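Local coordinates for resiniferatoxin-binding, phosphotriesterase-related protein (Rhodobacter sphaeroides 2.4.1, PDB 3K2G) that carries a binuclear zinc centre in a TIM barrel and probably acts as a phosphoric ester hydrolase of the phosphotriesterase family, at residues Ile172-Ile178 against Leu204-His209; Thr31-Leu37 against Ser102-Thr107; Arg232-Leu236 against Arg350-Ala354. One frame throughout, in Å; residues are numbered along the deposited sequence.

Contact 1. Residues Ile172-Ile178 against Leu204-His209; sequences IGLIGEI and LPLMVH. With ZN (zinc ion), chain J; ZN (zinc ion), chain I.
Leu204 spreads its two methyls over the loop that leads into strand 175-178: CD1 rests 3.9 Å from Ile172 CG1, while CD2 lies against the carbonyl oxygen of Gly173. Ile175 sets CG1 against Leu204 CB and CG2 3.7 Å from Leu206 CD1; opposite Leu206 in the parallel pairing, its N donates to Pro205 O and its O accepts from Met207 N. The selenomethionine Met207 leaves by the other face. With CG anti to the backbone N (chi1 -178°) and the chain bent at its end, Met207 CE comes 3.6 Å from Leu174 CD1.

Met207 O accepts two bonds from one face of its plane, from Glu177 N and Ile178 N, each at 3.1 Å. The doubled bond marks a beta bulge that shifts the register by one residue and puts Glu177 beside His209. His209 ND1 binds one zinc ion at 2.1 Å and Glu177 OE1 binds the same ion; Glu177 OE2 binds the second, and a water bridges the pair.

The two strands belong to a beta-alpha-beta unit. Its helix 186-202 covers Ile175 and Ile178, helix 150-162 packs on Ile172 and Leu204, and strand 234-236 continues the sheet beyond 206-208.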
loop_
_atom_site.group_PDB
_atom_site.type_symbol
_atom_site.label_atom_id
_atom_site.label_comp_id
_atom_site.label_asym_id
_atom_site.label_seq_id
_atom_site.Cartn_x
_atom_site.Cartn_y
_atom_site.Cartn_z
ATOM N N ILE B 172 -21.481 36.659 -16.622
ATOM C CA ILE B 172 -20.750 35.472 -16.195
ATOM C C ILE B 172 -21.662 34.261 -16.104
ATOM O O ILE B 172 -22.870 34.396 -15.914
ATOM C CB ILE B 172 -20.061 35.690 -14.835
ATOM C CG1 ILE B 172 -21.105 36.016 -13.760
ATOM C CG2 ILE B 172 -19.035 36.813 -14.949
ATOM C CD1 ILE B 172 -20.527 36.130 -12.360
ATOM N N GLY B 173 -21.076 33.077 -16.247
ATOM C CA GLY B 173 -21.854 31.852 -16.195
ATOM C C GLY B 173 -21.372 30.944 -15.088
ATOM O O GLY B 173 -21.940 29.888 -14.822
ATOM N N LEU B 174 -20.303 31.374 -14.437
ATOM C CA LEU B 174 -19.713 30.628 -13.341
ATOM C C LEU B 174 -19.051 31.642 -12.434
ATOM O O LEU B 174 -18.611 32.699 -12.881
ATOM C CB LEU B 174 -18.680 29.622 -13.872
ATOM C CG LEU B 174 -17.415 29.344 -13.050
ATOM C CD1 LEU B 174 -17.189 27.859 -12.943
ATOM C CD2 LEU B 174 -16.216 30.015 -13.705
ATOM N N ILE B 175 -19.002 31.329 -11.151
ATOM C CA ILE B 175 -18.377 32.213 -10.189
ATOM C C ILE B 175 -16.990 31.685 -9.932
ATOM O O ILE B 175 -16.832 30.739 -9.155
ATOM C CB ILE B 175 -19.118 32.205 -8.837
ATOM C CG1 ILE B 175 -20.545 32.715 -9.025
ATOM C CG2 ILE B 175 -18.338 33.023 -7.817
ATOM C CD1 ILE B 175 -21.323 32.899 -7.739
ATOM N N GLY B 176 -15.959 32.229 -10.559
ATOM C CA GLY B 176 -14.710 31.623 -10.180
ATOM C C GLY B 176 -13.324 31.456 -10.745
ATOM O O GLY B 176 -12.891 31.982 -11.765
ATOM N N GLU B 177 -12.662 30.649 -9.921
ATOM C CA GLU B 177 -11.283 30.242 -9.924
ATOM C C GLU B 177 -11.003 31.215 -8.780
ATOM O O GLU B 177 -10.257 32.183 -8.926
ATOM C CB GLU B 177 -10.520 30.646 -11.187
ATOM C CG GLU B 177 -8.987 30.726 -10.993
ATOM C CD GLU B 177 -8.215 29.466 -11.380
ATOM O OE1 GLU B 177 -7.923 28.631 -10.494
ATOM O OE2 GLU B 177 -7.892 29.323 -12.578
ATOM N N ILE B 178 -11.692 30.997 -7.659
ATOM C CA ILE B 178 -11.507 31.849 -6.493
ATOM C C ILE B 178 -10.219 31.409 -5.820
ATOM O O ILE B 178 -10.040 30.230 -5.529
ATOM C CB ILE B 178 -12.665 31.731 -5.477
ATOM C CG1 ILE B 178 -14.013 32.014 -6.152
ATOM C CG2 ILE B 178 -12.445 32.723 -4.337
ATOM C CD1 ILE B 178 -14.143 33.411 -6.751
ATOM N N LEU B 204 -25.466 30.497 -9.413
ATOM C CA LEU B 204 -24.465 30.042 -10.381
ATOM C C LEU B 204 -23.457 29.109 -9.723
ATOM O O LEU B 204 -23.266 29.150 -8.501
ATOM C CB LEU B 204 -23.703 31.234 -10.971
ATOM C CG LEU B 204 -24.415 32.119 -11.991
ATOM C CD1 LEU B 204 -23.506 33.290 -12.390
ATOM C CD2 LEU B 204 -24.788 31.280 -13.209
ATOM N N PRO B 205 -22.797 28.251 -10.524
ATOM C CA PRO B 205 -21.801 27.316 -9.992
ATOM C C PRO B 205 -20.642 28.081 -9.357
ATOM O O PRO B 205 -20.378 29.225 -9.717
ATOM C CB PRO B 205 -21.350 26.546 -11.230
ATOM C CG PRO B 205 -22.551 26.587 -12.117
ATOM C CD PRO B 205 -23.024 28.007 -11.958
ATOM N N LEU B 206 -19.955 27.436 -8.420
ATOM C CA LEU B 206 -18.820 28.040 -7.729
ATOM C C LEU B 206 -17.581 27.172 -7.938
ATOM O O LEU B 206 -17.613 25.961 -7.722
ATOM C CB LEU B 206 -19.123 28.171 -6.234
ATOM C CG LEU B 206 -17.995 28.670 -5.326
ATOM C CD1 LEU B 206 -17.636 30.110 -5.687
ATOM C CD2 LEU B 206 -18.435 28.580 -3.868
HETATM N N MSE B 207 -16.491 27.798 -8.363
HETATM C CA MSE B 207 -15.246 27.089 -8.622
HETATM C C MSE B 207 -14.153 27.672 -7.743
HETATM O O MSE B 207 -13.926 28.885 -7.736
HETATM C CB MSE B 207 -14.870 27.222 -10.098
HETATM C CG MSE B 207 -13.600 26.468 -10.504
HETATM SE SE MSE B 207 -13.267 26.612 -12.370
HETATM C CE MSE B 207 -14.599 25.355 -13.006
ATOM N N VAL B 208 -13.478 26.803 -7.001
ATOM C CA VAL B 208 -12.434 27.241 -6.093
ATOM C C VAL B 208 -11.051 26.663 -6.376
ATOM O O VAL B 208 -10.868 25.447 -6.473
ATOM C CB VAL B 208 -12.811 26.898 -4.628
ATOM C CG1 VAL B 208 -11.765 27.446 -3.672
ATOM C CG2 VAL B 208 -14.177 27.482 -4.291
ATOM N N HIS B 209 -10.076 27.561 -6.490
ATOM C CA HIS B 209 -8.691 27.185 -6.719
ATOM C C HIS B 209 -8.123 26.663 -5.401
ATOM O O HIS B 209 -8.213 27.315 -4.363
ATOM C CB HIS B 209 -7.872 28.395 -7.168
ATOM C CG HIS B 209 -6.393 28.228 -6.985
ATOM N ND1 HIS B 209 -5.534 28.016 -8.041
ATOM C CD2 HIS B 209 -5.625 28.216 -5.869
ATOM C CE1 HIS B 209 -4.302 27.878 -7.585
ATOM N NE2 HIS B 209 -4.328 27.993 -6.269
HETATM ZN ZN ZN J . -5.715 27.869 -10.160
HETATM ZN ZN ZN I . -6.495 27.957 -13.700
HETATM O O HOH W 1 -5.215 27.773 -12.225
HETATM O O HOH W 2 -3.341 27.593 -10.450
#

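Contact 2. Residues Thr31-Leu37 against Ser102-Thr107; sequences TLMHEHL and SIVDPT. With ZN (zinc ion), chain I.
This is a buried parallel strand pairing that runs on into a zinc site, between strand 31-32 and strand 102-105 of the TIM barrel. Leu32 N bonds to Ser102 O, and Leu32 O takes the N-H of Val104 at 2.9 Å. After the short strand the backbone turns, yet Glu35 N still reaches Val104 O. Between these bonds Met33 O presses on Val104 CB and has no hydrogen-bonding partner, whereas the selenium of Met33, a selenomethionine, runs alongside Val104 CG2.

The chain then presents the His-X-His motif of metal-dependent hydrolases with this fold. His34 and His36 bind the same zinc through NE2, each at 2.2 Å, and Glu177 and Asp304 complete the protein ligands. Pro106 holds the first ring from one face: its CG sits over the centre of the His34 ring, 3.6 Å from the centroid, in a CH-pi contact.

The second ring is steered by its far nitrogen. His36 ND1 donates to Thr107 OG1 at 2.6 Å in a nearly straight bond (173°), with the oxygen in the ring plane. Thr107 OG1 in turn donates to Asp105 OD1, on the syn lone pair, and Thr107 N closes an Asx turn on that same oxygen. The other carboxylate oxygen, Asp105 OD2, accepts from Leu37 N at 2.8 Å, approached from above the carboxylate plane. Thr107 is the second-shell residue, and Asp105 behind it holds Thr107 and the backbone just past His36. The Glu35 carboxylate turns away to Ser302 and the backbone N of His303.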
loop_
_atom_site.group_PDB
_atom_site.type_symbol
_atom_site.label_atom_id
_atom_site.label_comp_id
_atom_site.label_asym_id
_atom_site.label_seq_id
_atom_site.Cartn_x
_atom_site.Cartn_y
_atom_site.Cartn_z
ATOM N N THR B 31 -16.979 19.271 -23.213
ATOM C CA THR B 31 -16.432 20.473 -22.597
ATOM C C THR B 31 -15.165 20.365 -21.755
ATOM O O THR B 31 -14.907 19.346 -21.119
ATOM C CB THR B 31 -17.524 21.106 -21.692
ATOM O OG1 THR B 31 -18.697 21.371 -22.472
ATOM C CG2 THR B 31 -17.030 22.389 -21.037
ATOM N N LEU B 32 -14.390 21.451 -21.757
ATOM C CA LEU B 32 -13.191 21.565 -20.940
ATOM C C LEU B 32 -13.611 22.554 -19.850
ATOM O O LEU B 32 -13.832 23.738 -20.118
ATOM C CB LEU B 32 -12.012 22.128 -21.751
ATOM C CG LEU B 32 -11.313 21.207 -22.753
ATOM C CD1 LEU B 32 -10.248 21.993 -23.524
ATOM C CD2 LEU B 32 -10.668 20.048 -22.007
HETATM N N MSE B 33 -13.738 22.048 -18.627
HETATM C CA MSE B 33 -14.168 22.838 -17.482
HETATM C C MSE B 33 -13.197 23.877 -16.937
HETATM O O MSE B 33 -13.597 24.758 -16.174
HETATM C CB MSE B 33 -14.543 21.906 -16.327
HETATM C CG MSE B 33 -15.894 21.212 -16.481
HETATM SE SE MSE B 33 -17.376 22.393 -16.564
HETATM C CE MSE B 33 -16.996 23.402 -14.968
ATOM N N HIS B 34 -11.931 23.796 -17.318
ATOM C CA HIS B 34 -10.980 24.739 -16.759
ATOM C C HIS B 34 -9.798 25.034 -17.671
ATOM O O HIS B 34 -8.809 24.298 -17.685
ATOM C CB HIS B 34 -10.506 24.186 -15.411
ATOM C CG HIS B 34 -9.699 25.146 -14.601
ATOM N ND1 HIS B 34 -10.001 25.439 -13.290
ATOM C CD2 HIS B 34 -8.576 25.843 -14.896
ATOM C CE1 HIS B 34 -9.098 26.275 -12.809
ATOM N NE2 HIS B 34 -8.222 26.535 -13.762
ATOM N N GLU B 35 -9.904 26.126 -18.418
ATOM C CA GLU B 35 -8.844 26.534 -19.337
ATOM C C GLU B 35 -8.729 28.052 -19.363
ATOM O O GLU B 35 -9.721 28.760 -19.179
ATOM C CB GLU B 35 -9.154 26.072 -20.762
ATOM C CG GLU B 35 -9.451 24.596 -20.929
ATOM C CD GLU B 35 -8.258 23.708 -20.611
ATOM O OE1 GLU B 35 -7.107 24.159 -20.792
ATOM O OE2 GLU B 35 -8.478 22.550 -20.192
ATOM N N HIS B 36 -7.518 28.553 -19.585
ATOM C CA HIS B 36 -7.323 29.990 -19.686
ATOM C C HIS B 36 -7.004 30.240 -21.149
ATOM O O HIS B 36 -6.095 29.616 -21.702
ATOM C CB HIS B 36 -6.169 30.439 -18.796
ATOM C CG HIS B 36 -6.414 30.198 -17.343
ATOM N ND1 HIS B 36 -7.187 31.036 -16.571
ATOM C CD2 HIS B 36 -6.041 29.176 -16.537
ATOM C CE1 HIS B 36 -7.284 30.540 -15.352
ATOM N NE2 HIS B 36 -6.598 29.413 -15.306
ATOM N N LEU B 37 -7.766 31.132 -21.778
ATOM C CA LEU B 37 -7.565 31.439 -23.188
ATOM C C LEU B 37 -6.633 32.627 -23.368
ATOM O O LEU B 37 -5.943 32.741 -24.378
ATOM C CB LEU B 37 -8.916 31.697 -23.851
ATOM C CG LEU B 37 -9.850 30.498 -23.657
ATOM C CD1 LEU B 37 -11.156 30.723 -24.393
ATOM C CD2 LEU B 37 -9.163 29.237 -24.159
ATOM N N SER B 102 -17.497 23.307 -26.015
ATOM C CA SER B 102 -17.445 24.388 -25.042
ATOM C C SER B 102 -16.197 24.436 -24.163
ATOM O O SER B 102 -15.593 23.410 -23.860
ATOM C CB SER B 102 -18.673 24.298 -24.124
ATOM O OG SER B 102 -19.871 24.142 -24.872
ATOM N N ILE B 103 -15.837 25.645 -23.746
ATOM C CA ILE B 103 -14.709 25.847 -22.843
ATOM C C ILE B 103 -15.097 26.804 -21.718
ATOM O O ILE B 103 -15.728 27.836 -21.956
ATOM C CB ILE B 103 -13.477 26.431 -23.560
ATOM C CG1 ILE B 103 -12.934 25.424 -24.576
ATOM C CG2 ILE B 103 -12.393 26.759 -22.526
ATOM C CD1 ILE B 103 -11.737 25.926 -25.358
ATOM N N VAL B 104 -14.731 26.448 -20.492
ATOM C CA VAL B 104 -15.005 27.284 -19.332
ATOM C C VAL B 104 -13.695 27.973 -18.959
ATOM O O VAL B 104 -12.713 27.314 -18.607
ATOM C CB VAL B 104 -15.505 26.452 -18.118
ATOM C CG1 VAL B 104 -15.771 27.372 -16.927
ATOM C CG2 VAL B 104 -16.780 25.693 -18.492
ATOM N N ASP B 105 -13.678 29.298 -19.056
ATOM C CA ASP B 105 -12.485 30.062 -18.732
ATOM C C ASP B 105 -12.680 30.762 -17.392
ATOM O O ASP B 105 -13.402 31.756 -17.293
ATOM C CB ASP B 105 -12.203 31.099 -19.818
ATOM C CG ASP B 105 -10.864 31.787 -19.624
ATOM O OD1 ASP B 105 -10.513 32.078 -18.463
ATOM O OD2 ASP B 105 -10.173 32.035 -20.632
ATOM N N PRO B 106 -12.025 30.252 -16.345
ATOM C CA PRO B 106 -12.125 30.816 -14.999
ATOM C C PRO B 106 -11.172 31.971 -14.699
ATOM O O PRO B 106 -10.945 32.293 -13.530
ATOM C CB PRO B 106 -11.861 29.606 -14.116
ATOM C CG PRO B 106 -10.792 28.890 -14.897
ATOM C CD PRO B 106 -11.301 28.967 -16.323
ATOM N N THR B 107 -10.614 32.586 -15.738
ATOM C CA THR B 107 -9.703 33.709 -15.529
ATOM C C THR B 107 -10.523 34.823 -14.880
ATOM O O THR B 107 -11.516 35.275 -15.442
ATOM C CB THR B 107 -9.106 34.229 -16.868
ATOM O OG1 THR B 107 -8.412 33.167 -17.533
ATOM C CG2 THR B 107 -8.120 35.369 -16.609
HETATM ZN ZN ZN I . -6.495 27.957 -13.700
HETATM O O HOH W 1 -5.215 27.773 -12.225
#

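Contact 3. Residues Arg232-Leu236 against Arg350-Ala354; sequences RHTVL and RVFDA
His233 carries most of the contact with the end of helix 337-352. Just before it in the chain, a water lies 2.9 Å from Arg232 O and 3.3 Å from Arg350 O; with more acceptors around it than protons to give, it is a doubtful link between the two carbonyl oxygens. Arg232 O also receives Arg298 NH2.

With CG set beside the backbone N (chi1 -67°), the His233 ring swings across to the last turn of the helix and is slotted in edge first. His233 ND1 donates to Val351 O at 2.8 Å, coming from well above the carbonyl plane, 53° out of it, rather than along a lone pair. Next to it, His233 CE1 lies 3.2 Å from Arg350 O near the ring plane; ND1 itself makes too poor an angle with that oxygen to bond it. His233 NE2 has Ala354 CB 3.3 Å away, just past the helix end. One hydrogen bond and close contacts with the Arg350 carbonyl and the Ala354 methyl hold the ring.

Two residues further on, Val235 CG2 meets Val351 CG1 at 4.0 Å, the two side chains crossing at about a right angle.

Val235 points into the barrel, where Val351, from the end of the helix, packs with it against Phe258 and Leu300. Thr234 and Leu236 face the opposite way, onto helix 217-226, and the backbone of His233 and Val235 pairs with strand 206-208. The C-terminal end of helix 337-352 therefore covers the barrel at the start of strand 234-236, the end away from the zinc ions.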
loop_
_atom_site.group_PDB
_atom_site.type_symbol
_atom_site.label_atom_id
_atom_site.label_comp_id
_atom_site.label_asym_id
_atom_site.label_seq_id
_atom_site.Cartn_x
_atom_site.Cartn_y
_atom_site.Cartn_z
ATOM N N ARG B 232 -23.033 20.902 -3.907
ATOM C CA ARG B 232 -23.318 20.088 -5.089
ATOM C C ARG B 232 -22.940 20.779 -6.407
ATOM O O ARG B 232 -22.819 20.130 -7.445
ATOM C CB ARG B 232 -24.803 19.719 -5.103
ATOM C CG ARG B 232 -25.105 18.384 -5.752
ATOM C CD ARG B 232 -24.711 17.227 -4.852
ATOM N NE ARG B 232 -24.555 16.003 -5.627
ATOM C CZ ARG B 232 -24.137 14.848 -5.125
ATOM N NH1 ARG B 232 -23.836 14.755 -3.835
ATOM N NH2 ARG B 232 -24.000 13.794 -5.919
ATOM N N HIS B 233 -22.761 22.096 -6.367
ATOM C CA HIS B 233 -22.377 22.836 -7.559
ATOM C C HIS B 233 -21.127 23.670 -7.279
ATOM O O HIS B 233 -20.946 24.773 -7.810
ATOM C CB HIS B 233 -23.550 23.693 -8.037
ATOM C CG HIS B 233 -24.705 22.878 -8.530
ATOM N ND1 HIS B 233 -24.732 22.312 -9.785
ATOM C CD2 HIS B 233 -25.822 22.440 -7.896
ATOM C CE1 HIS B 233 -25.810 21.556 -9.903
ATOM N NE2 HIS B 233 -26.488 21.616 -8.770
ATOM N N THR B 234 -20.280 23.115 -6.413
ATOM C CA THR B 234 -19.002 23.714 -6.043
ATOM C C THR B 234 -17.929 22.807 -6.648
ATOM O O THR B 234 -17.967 21.595 -6.463
ATOM C CB THR B 234 -18.809 23.755 -4.512
ATOM O OG1 THR B 234 -19.776 24.638 -3.934
ATOM C CG2 THR B 234 -17.403 24.242 -4.162
ATOM N N VAL B 235 -16.986 23.401 -7.366
ATOM C CA VAL B 235 -15.915 22.658 -8.016
ATOM C C VAL B 235 -14.582 22.936 -7.331
ATOM O O VAL B 235 -14.179 24.094 -7.202
ATOM C CB VAL B 235 -15.777 23.064 -9.505
ATOM C CG1 VAL B 235 -14.614 22.314 -10.140
ATOM C CG2 VAL B 235 -17.079 22.766 -10.257
ATOM N N LEU B 236 -13.912 21.876 -6.884
ATOM C CA LEU B 236 -12.614 22.007 -6.235
ATOM C C LEU B 236 -11.541 21.772 -7.291
ATOM O O LEU B 236 -11.407 20.657 -7.801
ATOM C CB LEU B 236 -12.466 20.971 -5.119
ATOM C CG LEU B 236 -13.453 21.079 -3.956
ATOM C CD1 LEU B 236 -13.297 19.872 -3.047
ATOM C CD2 LEU B 236 -13.206 22.364 -3.184
ATOM N N ARG B 350 -23.737 18.622 -15.477
ATOM C CA ARG B 350 -24.158 18.508 -14.081
ATOM C C ARG B 350 -23.686 19.709 -13.267
ATOM O O ARG B 350 -24.352 20.134 -12.330
ATOM C CB ARG B 350 -23.604 17.226 -13.444
ATOM C CG ARG B 350 -24.275 15.946 -13.915
ATOM C CD ARG B 350 -23.723 14.739 -13.169
ATOM N NE ARG B 350 -24.586 13.569 -13.316
ATOM C CZ ARG B 350 -24.263 12.472 -13.994
ATOM N NH1 ARG B 350 -23.086 12.383 -14.600
ATOM N NH2 ARG B 350 -25.121 11.457 -14.060
ATOM N N VAL B 351 -22.521 20.245 -13.611
ATOM C CA VAL B 351 -22.007 21.396 -12.887
ATOM C C VAL B 351 -22.972 22.577 -12.981
ATOM O O VAL B 351 -23.217 23.275 -11.995
ATOM C CB VAL B 351 -20.633 21.848 -13.443
ATOM C CG1 VAL B 351 -20.191 23.144 -12.760
ATOM C CG2 VAL B 351 -19.601 20.742 -13.227
ATOM N N PHE B 352 -23.525 22.773 -14.173
ATOM C CA PHE B 352 -24.425 23.884 -14.450
ATOM C C PHE B 352 -25.912 23.571 -14.345
ATOM O O PHE B 352 -26.732 24.485 -14.325
ATOM C CB PHE B 352 -24.158 24.404 -15.859
ATOM C CG PHE B 352 -22.779 24.952 -16.055
ATOM C CD1 PHE B 352 -22.487 26.266 -15.699
ATOM C CD2 PHE B 352 -21.777 24.170 -16.623
ATOM C CE1 PHE B 352 -21.217 26.798 -15.905
ATOM C CE2 PHE B 352 -20.498 24.690 -16.834
ATOM C CZ PHE B 352 -20.218 26.010 -16.477
ATOM N N ASP B 353 -26.255 22.291 -14.276
ATOM C CA ASP B 353 -27.657 21.894 -14.252
ATOM C C ASP B 353 -27.997 20.906 -13.146
ATOM O O ASP B 353 -27.638 19.732 -13.225
ATOM C CB ASP B 353 -28.009 21.277 -15.604
ATOM C CG ASP B 353 -29.497 21.188 -15.837
ATOM O OD1 ASP B 353 -30.229 20.859 -14.880
ATOM O OD2 ASP B 353 -29.928 21.440 -16.982
ATOM N N ALA B 354 -28.709 21.373 -12.126
ATOM C CA ALA B 354 -29.084 20.508 -11.016
ATOM C C ALA B 354 -30.139 19.464 -11.387
ATOM O O ALA B 354 -30.358 18.519 -10.634
ATOM C CB ALA B 354 -29.582 21.351 -9.845
HETATM O O HOH W 3 -24.219 18.520 -9.460
#

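From the N terminus, contact 2 comes first, closing a loop of 64 residues between strands 31-32 and 102-105. Contact 1 follows with a short 25-residue crossover, and contact 3 spans 113 residues from strand 234-236 to the end of helix 337-352. The three lie in series, none enclosing or crossing another. In space they converge: contacts 1 and 2 share a zinc and its bridging water, with Glu177 OE2 beside both histidines of 31-37. Contacts 1 and 3 join through backbone pairing of strands 206-208 and 234-236. Met33 and Val104 of contact 2 touch Val351 and Phe352, linking strand 102-105 and the turn after strand 31-32 to the end of helix 337-352.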